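Oxidase/hydroxylase (Streptomyces hygroscopicus subsp. hygroscopicus, PDB 4XCB) probably acts as a metal- and 2-oxoglutarate-dependent oxygenase of the phytanoyl-CoA dioxygenase family, with hygromycin B held in its active-site pocket. Local coordinates at residues R121-S124 with I125-T128; L203-A206 with L207-T211. All blocks are in the same frame, centred on the assembly; numbering follows the deposited sequence.

Contact 1 (R121-S124 with I125-T128)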
ATOM      1  N   ARG A 121      -6.333   0.550  12.510  1.00 15.29           N
ATOM      2  CA  ARG A 121      -7.071   0.508  11.251  1.00 14.64           C
ATOM      3  C   ARG A 121      -8.516   0.138  11.549  1.00 11.65           C
ATOM      4  O   ARG A 121      -8.782  -0.727  12.389  1.00 12.34           O
ATOM      5  CB  ARG A 121      -6.463  -0.502  10.279  1.00 13.16           C
ATOM      6  CG  ARG A 121      -5.166  -0.067   9.621  1.00 15.50           C
ATOM      7  CD  ARG A 121      -5.477   0.779   8.393  1.00 20.14           C
ATOM      8  NE  ARG A 121      -4.308   1.393   7.769  1.00 21.09           N
ATOM      9  CZ  ARG A 121      -3.710   2.487   8.223  1.00 15.54           C
ATOM     10  NH1 ARG A 121      -4.161   3.066   9.326  1.00 22.30           N
ATOM     11  NH2 ARG A 121      -2.664   3.005   7.580  1.00 20.53           N
ATOM     12  N   ASP A 122      -9.442   0.804  10.865  1.00 13.55           N
ATOM     13  CA  ASP A 122     -10.860   0.455  10.888  1.00 13.73           C
ATOM     14  C   ASP A 122     -11.171  -0.020   9.492  1.00 12.77           C
ATOM     15  O   ASP A 122     -11.162   0.780   8.547  1.00 12.04           O
ATOM     16  CB  ASP A 122     -11.738   1.657  11.263  1.00 16.12           C
ATOM     17  CG  ASP A 122     -13.212   1.293  11.428  1.00 16.85           C
ATOM     18  OD1 ASP A 122     -13.674   0.263  10.882  1.00 16.59           O
ATOM     19  OD2 ASP A 122     -13.917   2.054  12.126  1.00 19.34           O
ATOM     20  N   LEU A 123     -11.437  -1.318   9.351  1.00 11.88           N
ATOM     21  CA  LEU A 123     -11.540  -1.891   8.020  1.00 11.61           C
ATOM     22  C   LEU A 123     -12.819  -1.418   7.312  1.00  9.89           C
ATOM     23  O   LEU A 123     -12.900  -1.516   6.094  1.00 13.14           O
ATOM     24  CB  LEU A 123     -11.442  -3.427   8.075  1.00 14.35           C
ATOM     25  CG  LEU A 123     -10.003  -3.919   8.352  1.00 12.75           C
ATOM     26  CD1 LEU A 123      -9.900  -5.443   8.298  1.00 11.38           C
ATOM     27  CD2 LEU A 123      -8.974  -3.301   7.411  1.00 14.43           C
ATOM     28  N   SER A 124     -13.768  -0.822   8.041  1.00 10.43           N
ATOM     29  CA  SER A 124     -14.993  -0.313   7.411  1.00 11.40           C
ATOM     30  C   SER A 124     -14.723   0.911   6.550  1.00 10.52           C
ATOM     31  O   SER A 124     -15.536   1.277   5.690  1.00 10.53           O
ATOM     32  CB  SER A 124     -16.065   0.038   8.464  1.00  9.51           C
ATOM     33  OG  SER A 124     -15.632   1.076   9.333  1.00 13.44           O
ATOM     34  N   ILE A 125     -13.594   1.570   6.793  1.00 12.61           N
ATOM     35  CA  ILE A 125     -13.257   2.768   6.057  1.00 10.41           C
ATOM     36  C   ILE A 125     -11.884   2.702   5.404  1.00 10.87           C
ATOM     37  O   ILE A 125     -11.396   3.701   4.902  1.00 14.32           O
ATOM     38  CB  ILE A 125     -13.277   4.034   6.963  1.00 12.29           C
ATOM     39  CG1 ILE A 125     -12.503   3.769   8.259  1.00 15.75           C
ATOM     40  CG2 ILE A 125     -14.715   4.461   7.241  1.00 15.62           C
ATOM     41  CD1 ILE A 125     -12.276   5.010   9.128  1.00 18.47           C
ATOM     42  N   THR A 126     -11.262   1.532   5.441  1.00 11.48           N
ATOM     43  CA  THR A 126      -9.943   1.350   4.860  1.00 12.20           C
ATOM     44  C   THR A 126     -10.075   1.205   3.344  1.00 13.47           C
ATOM     45  O   THR A 126     -10.751   0.307   2.836  1.00 13.47           O
ATOM     46  CB  THR A 126      -9.237   0.141   5.506  1.00 16.52           C
ATOM     47  OG1 THR A 126      -8.912   0.461   6.868  1.00 14.88           O
ATOM     48  CG2 THR A 126      -7.973  -0.195   4.781  1.00 14.29           C
ATOM     49  N   HIS A 127      -9.450   2.121   2.614  1.00 10.23           N
ATOM     50  CA  HIS A 127      -9.700   2.217   1.197  1.00 10.49           C
ATOM     51  C   HIS A 127      -8.429   2.049   0.392  1.00 12.30           C
ATOM     52  O   HIS A 127      -7.314   2.127   0.921  1.00 12.43           O
ATOM     53  CB  HIS A 127     -10.367   3.553   0.877  1.00 11.99           C
ATOM     54  CG  HIS A 127      -9.575   4.733   1.330  1.00 11.97           C
ATOM     55  ND1 HIS A 127      -8.752   5.438   0.482  1.00 11.74           N
ATOM     56  CD2 HIS A 127      -9.465   5.322   2.542  1.00 11.09           C
ATOM     57  CE1 HIS A 127      -8.172   6.418   1.152  1.00 12.97           C
ATOM     58  NE2 HIS A 127      -8.586   6.369   2.405  1.00 11.82           N
ATOM     59  N   THR A 128      -8.597   1.783  -0.890  1.00  9.67           N
ATOM     60  CA  THR A 128      -7.438   1.545  -1.721  1.00 11.14           C
ATOM     61  C   THR A 128      -7.679   2.005  -3.154  1.00 11.77           C
ATOM     62  O   THR A 128      -8.695   2.638  -3.468  1.00 13.03           O
ATOM     63  CB  THR A 128      -7.049   0.043  -1.654  1.00 11.59           C
ATOM     64  OG1 THR A 128      -5.777  -0.186  -2.266  1.00 14.51           O
ATOM     65  CG2 THR A 128      -8.077  -0.808  -2.327  1.00  9.93           C
TER
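Asp122 O is gripped by two donors from the residues that follow it. Thr126 OG1 gives its proton to this oxygen at 2.8 Å, and Ile125 N does the same at 3.1 Å with a nearly straight N-H, 161° at the hydrogen. The two come from opposite faces of the carbonyl plane, both well out of it, so the peptide oxygen sits between hydroxyl and amide. The amide bond closes a type I beta turn from Asp122 to Ile125. The threonine hydroxyl gets to the oxygen because OG1 stands anti to its own carbonyl carbon (chi1 -69°), turned back over the turn.

The Asp122 carboxylate does a second job. OD1 takes a proton from Ser124 OG at 2.6 Å and another from Ser124 N at 3.0 Å, both arriving over the same face of the carboxylate; the backbone bond makes an Asx turn. Together the two bonds should fix the rotation of the acid group. Ile125 runs across this side chain at about a right angle, with its CG1 3.8 Å from Asp122 CB. Leu123 instead lies alongside Thr126, pointing the same way, and its CD2 packs 3.9 Å from Thr126 CB. Arg121 touches more lightly, its CD near Thr126 OG1, while its NH1 is hydrogen-bonded to Ser109 OG.

A second subunit closes over the turn: Gln84 of that subunit hydrogen-bonds to Arg121 O and Leu123 N, and its Phe231 packs on Asp122, Leu123 and Ser124. Within its own chain, the loop carrying this turn joins strand 118-119 to strand 128-130, whose first residue, Thr128, pairs through its backbone with Tyr135 of strand 133-135.

Contact 2 (L203-A206 with L207-T211). With NI (nickel (II) ion), chain E; AKG (2-oxoglutaric acid), chain F.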
ATOM      1  N   LEU A 203     -18.448  11.948   0.171  1.00 11.26           N
ATOM      2  CA  LEU A 203     -17.490  11.904   1.277  1.00 11.00           C
ATOM      3  C   LEU A 203     -16.930  10.502   1.520  1.00 10.98           C
ATOM      4  O   LEU A 203     -17.677   9.559   1.739  1.00 12.09           O
ATOM      5  CB  LEU A 203     -18.167  12.411   2.549  1.00 12.57           C
ATOM      6  CG  LEU A 203     -17.399  12.371   3.867  1.00 14.33           C
ATOM      7  CD1 LEU A 203     -16.164  13.256   3.766  1.00 11.37           C
ATOM      8  CD2 LEU A 203     -18.301  12.850   4.993  1.00 17.31           C
ATOM      9  N   ASN A 204     -15.612  10.379   1.480  1.00 11.00           N
ATOM     10  CA  ASN A 204     -14.908   9.189   1.967  1.00 11.50           C
ATOM     11  C   ASN A 204     -14.938   9.194   3.488  1.00 11.99           C
ATOM     12  O   ASN A 204     -14.369  10.093   4.105  1.00 11.83           O
ATOM     13  CB  ASN A 204     -13.458   9.202   1.461  1.00 10.97           C
ATOM     14  CG  ASN A 204     -12.703   7.909   1.774  1.00 10.42           C
ATOM     15  OD1 ASN A 204     -13.076   7.164   2.669  1.00 11.75           O
ATOM     16  ND2 ASN A 204     -11.620   7.655   1.032  1.00 11.66           N
ATOM     17  N   GLU A 205     -15.573   8.213   4.113  1.00 11.48           N
ATOM     18  CA  GLU A 205     -15.741   8.277   5.564  1.00 11.54           C
ATOM     19  C   GLU A 205     -14.418   8.083   6.306  1.00 12.52           C
ATOM     20  O   GLU A 205     -14.349   8.261   7.521  1.00 13.18           O
ATOM     21  CB  GLU A 205     -16.792   7.264   6.027  1.00 12.37           C
ATOM     22  CG  GLU A 205     -18.224   7.792   5.823  1.00 14.85           C
ATOM     23  CD  GLU A 205     -18.535   8.987   6.713  1.00 19.82           C
ATOM     24  OE1 GLU A 205     -18.388   8.877   7.947  1.00 25.47           O
ATOM     25  OE2 GLU A 205     -18.924  10.045   6.176  1.00 19.63           O
ATOM     26  N   ALA A 206     -13.359   7.785   5.569  1.00 11.62           N
ATOM     27  CA  ALA A 206     -12.018   7.767   6.161  1.00 11.79           C
ATOM     28  C   ALA A 206     -11.542   9.174   6.542  1.00 13.39           C
ATOM     29  O   ALA A 206     -10.664   9.313   7.400  1.00 11.40           O
ATOM     30  CB  ALA A 206     -11.033   7.115   5.205  1.00 12.89           C
ATOM     31  N   LEU A 207     -12.117  10.198   5.917  1.00  9.15           N
ATOM     32  CA  LEU A 207     -11.708  11.581   6.181  1.00 10.51           C
ATOM     33  C   LEU A 207     -12.104  11.981   7.593  1.00 10.72           C
ATOM     34  O   LEU A 207     -13.191  11.680   8.033  1.00 11.95           O
ATOM     35  CB  LEU A 207     -12.347  12.515   5.159  1.00  8.40           C
ATOM     36  CG  LEU A 207     -11.879  13.960   5.209  1.00  9.45           C
ATOM     37  CD1 LEU A 207     -10.432  14.031   4.731  1.00 11.35           C
ATOM     38  CD2 LEU A 207     -12.771  14.765   4.304  1.00 11.80           C
ATOM     39  N   MET A 208     -11.218  12.665   8.316  1.00 10.23           N
ATOM     40  CA  MET A 208     -11.577  13.179   9.622  1.00 10.32           C
ATOM     41  C   MET A 208     -12.260  14.508   9.425  1.00  9.85           C
ATOM     42  O   MET A 208     -11.661  15.418   8.864  1.00 10.67           O
ATOM     43  CB  MET A 208     -10.355  13.359  10.522  1.00 13.76           C
ATOM     44  CG  MET A 208     -10.735  13.890  11.897  1.00 15.77           C
ATOM     45  SD  MET A 208      -9.309  14.106  12.979  1.00 17.93           S
ATOM     46  CE  MET A 208      -8.820  12.399  13.204  1.00 15.97           C
ATOM     47  N   HIS A 209     -13.512  14.593   9.859  1.00 10.63           N
ATOM     48  CA  HIS A 209     -14.350  15.726   9.513  1.00 15.71           C
ATOM     49  C   HIS A 209     -15.384  16.009  10.598  1.00 12.24           C
ATOM     50  O   HIS A 209     -15.583  15.220  11.523  1.00 11.89           O
ATOM     51  CB  HIS A 209     -15.054  15.456   8.184  1.00 11.92           C
ATOM     52  CG  HIS A 209     -16.023  14.326   8.261  1.00 13.90           C
ATOM     53  ND1 HIS A 209     -15.629  13.004   8.240  1.00 12.10           N
ATOM     54  CD2 HIS A 209     -17.365  14.324   8.424  1.00 14.30           C
ATOM     55  CE1 HIS A 209     -16.701  12.233   8.358  1.00 15.32           C
ATOM     56  NE2 HIS A 209     -17.760  13.011   8.474  1.00 11.77           N
ATOM     57  N   GLY A 210     -16.051  17.147  10.472  1.00 13.77           N
ATOM     58  CA  GLY A 210     -17.101  17.520  11.400  1.00 14.69           C
ATOM     59  C   GLY A 210     -17.667  18.827  10.908  1.00 12.28           C
ATOM     60  O   GLY A 210     -17.600  19.119   9.720  1.00 14.55           O
ATOM     61  N   THR A 211     -18.229  19.624  11.807  1.00 15.05           N
ATOM     62  CA  THR A 211     -18.612  20.979  11.414  1.00 14.03           C
ATOM     63  C   THR A 211     -18.280  21.978  12.496  1.00 18.17           C
ATOM     64  O   THR A 211     -18.148  21.628  13.664  1.00 18.01           O
ATOM     65  CB  THR A 211     -20.114  21.117  11.109  1.00 14.58           C
ATOM     66  OG1 THR A 211     -20.831  21.350  12.328  1.00 17.61           O
ATOM     67  CG2 THR A 211     -20.651  19.869  10.417  1.00 14.75           C
TER
HETATM   68 NI    NI E 301     -19.572  12.540   9.412  1.00 15.88          NI
HETATM   69  C1  AKG F 302     -22.221  13.235   9.609  1.00 19.85           C
HETATM   70  O1  AKG F 302     -21.499  12.236   9.920  1.00 19.42           O
HETATM   71  O2  AKG F 302     -23.483  13.180   9.715  1.00 19.76           O
HETATM   72  C2  AKG F 302     -21.571  14.495   9.105  1.00 19.31           C
HETATM   73  O5  AKG F 302     -20.370  14.464   8.906  1.00 17.46           O
HETATM   74  C3  AKG F 302     -22.402  15.751   8.903  1.00 17.11           C
HETATM   75  C4  AKG F 302     -21.780  16.743   7.948  1.00 18.53           C
HETATM   76  C5  AKG F 302     -22.523  18.068   8.024  1.00 17.82           C
HETATM   77  O3  AKG F 302     -22.249  18.990   7.206  1.00 19.47           O
HETATM   78  O4  AKG F 302     -23.410  18.232   8.905  1.00 19.23           O
HETATM   79  O   HOH W   1     -20.427  12.025   7.353  1.00 17.54           O
HETATM   80  O   HOH W   2     -19.423  10.533   9.480  1.00 16.74           O
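A type I beta turn from Asn204 to Leu207, closed by Leu207 N to Asn204 O at 2.9 Å, takes the chain out of strand 200-204 and on toward strand 209-211. Asn204 braces it with an Asx turn, its OD1 accepting from Ala206 N.

Leu203 spreads its two methyls over different partners. CD1 meets Leu207 CD2 at 3.8 Å, while CD2 lies over one face of the His209 imidazole in a CH-pi contact, 3.8 Å from the ring centroid. Both ring nitrogens are used: ND1 donates to Leu207 O at 2.8 Å, with that oxygen in the ring plane, and NE2 binds nickel at 2.1 Å.

Glu205 stands its carboxylate almost perpendicular to the imidazole, OE1 at the ring edge near CE1. OE2 accepts from one nickel-bound water at 2.8 Å; the other lies close to OE1 and probably donates to it, though it has further acceptors. With Glu205 cut back to an alanine, the two waters would probably lose their carboxylate acceptor and the His209 edge its neighbour.

2-Oxoglutarate chelates nickel, probably standing in for iron(II), through O1 and O5. His105 and His209 are the two histidines of the double-stranded beta-helix (cupin) facial triad; Gly107 stands where the usual acid would be, waters fill the coordination, and Glu205 holds them from the second shell.

Contact 1 and contact 2 have centres about 13 Å apart and touch directly, the loop 121-128 resting on the turn at 204-207. Ile125 CG2 packs 3.7 Å from Glu205 CB, and Ile125 O comes within 3.4 Å of Ala206 CB. His127 adds to the interface with its CD2 at 3.5 Å from Asn204 ND2. Contact 2 gives the site His209 as metal ligand and Thr211 beside 2-oxoglutarate; in contact 1 the Ile125 side chain is still about 10 Å from the metal. Glu205 touches the bound hygromycin, and the Ser124 side chain comes to about 6 Å from it. The loop thus backs the residue that touches both the antibiotic and the nickel-bound waters.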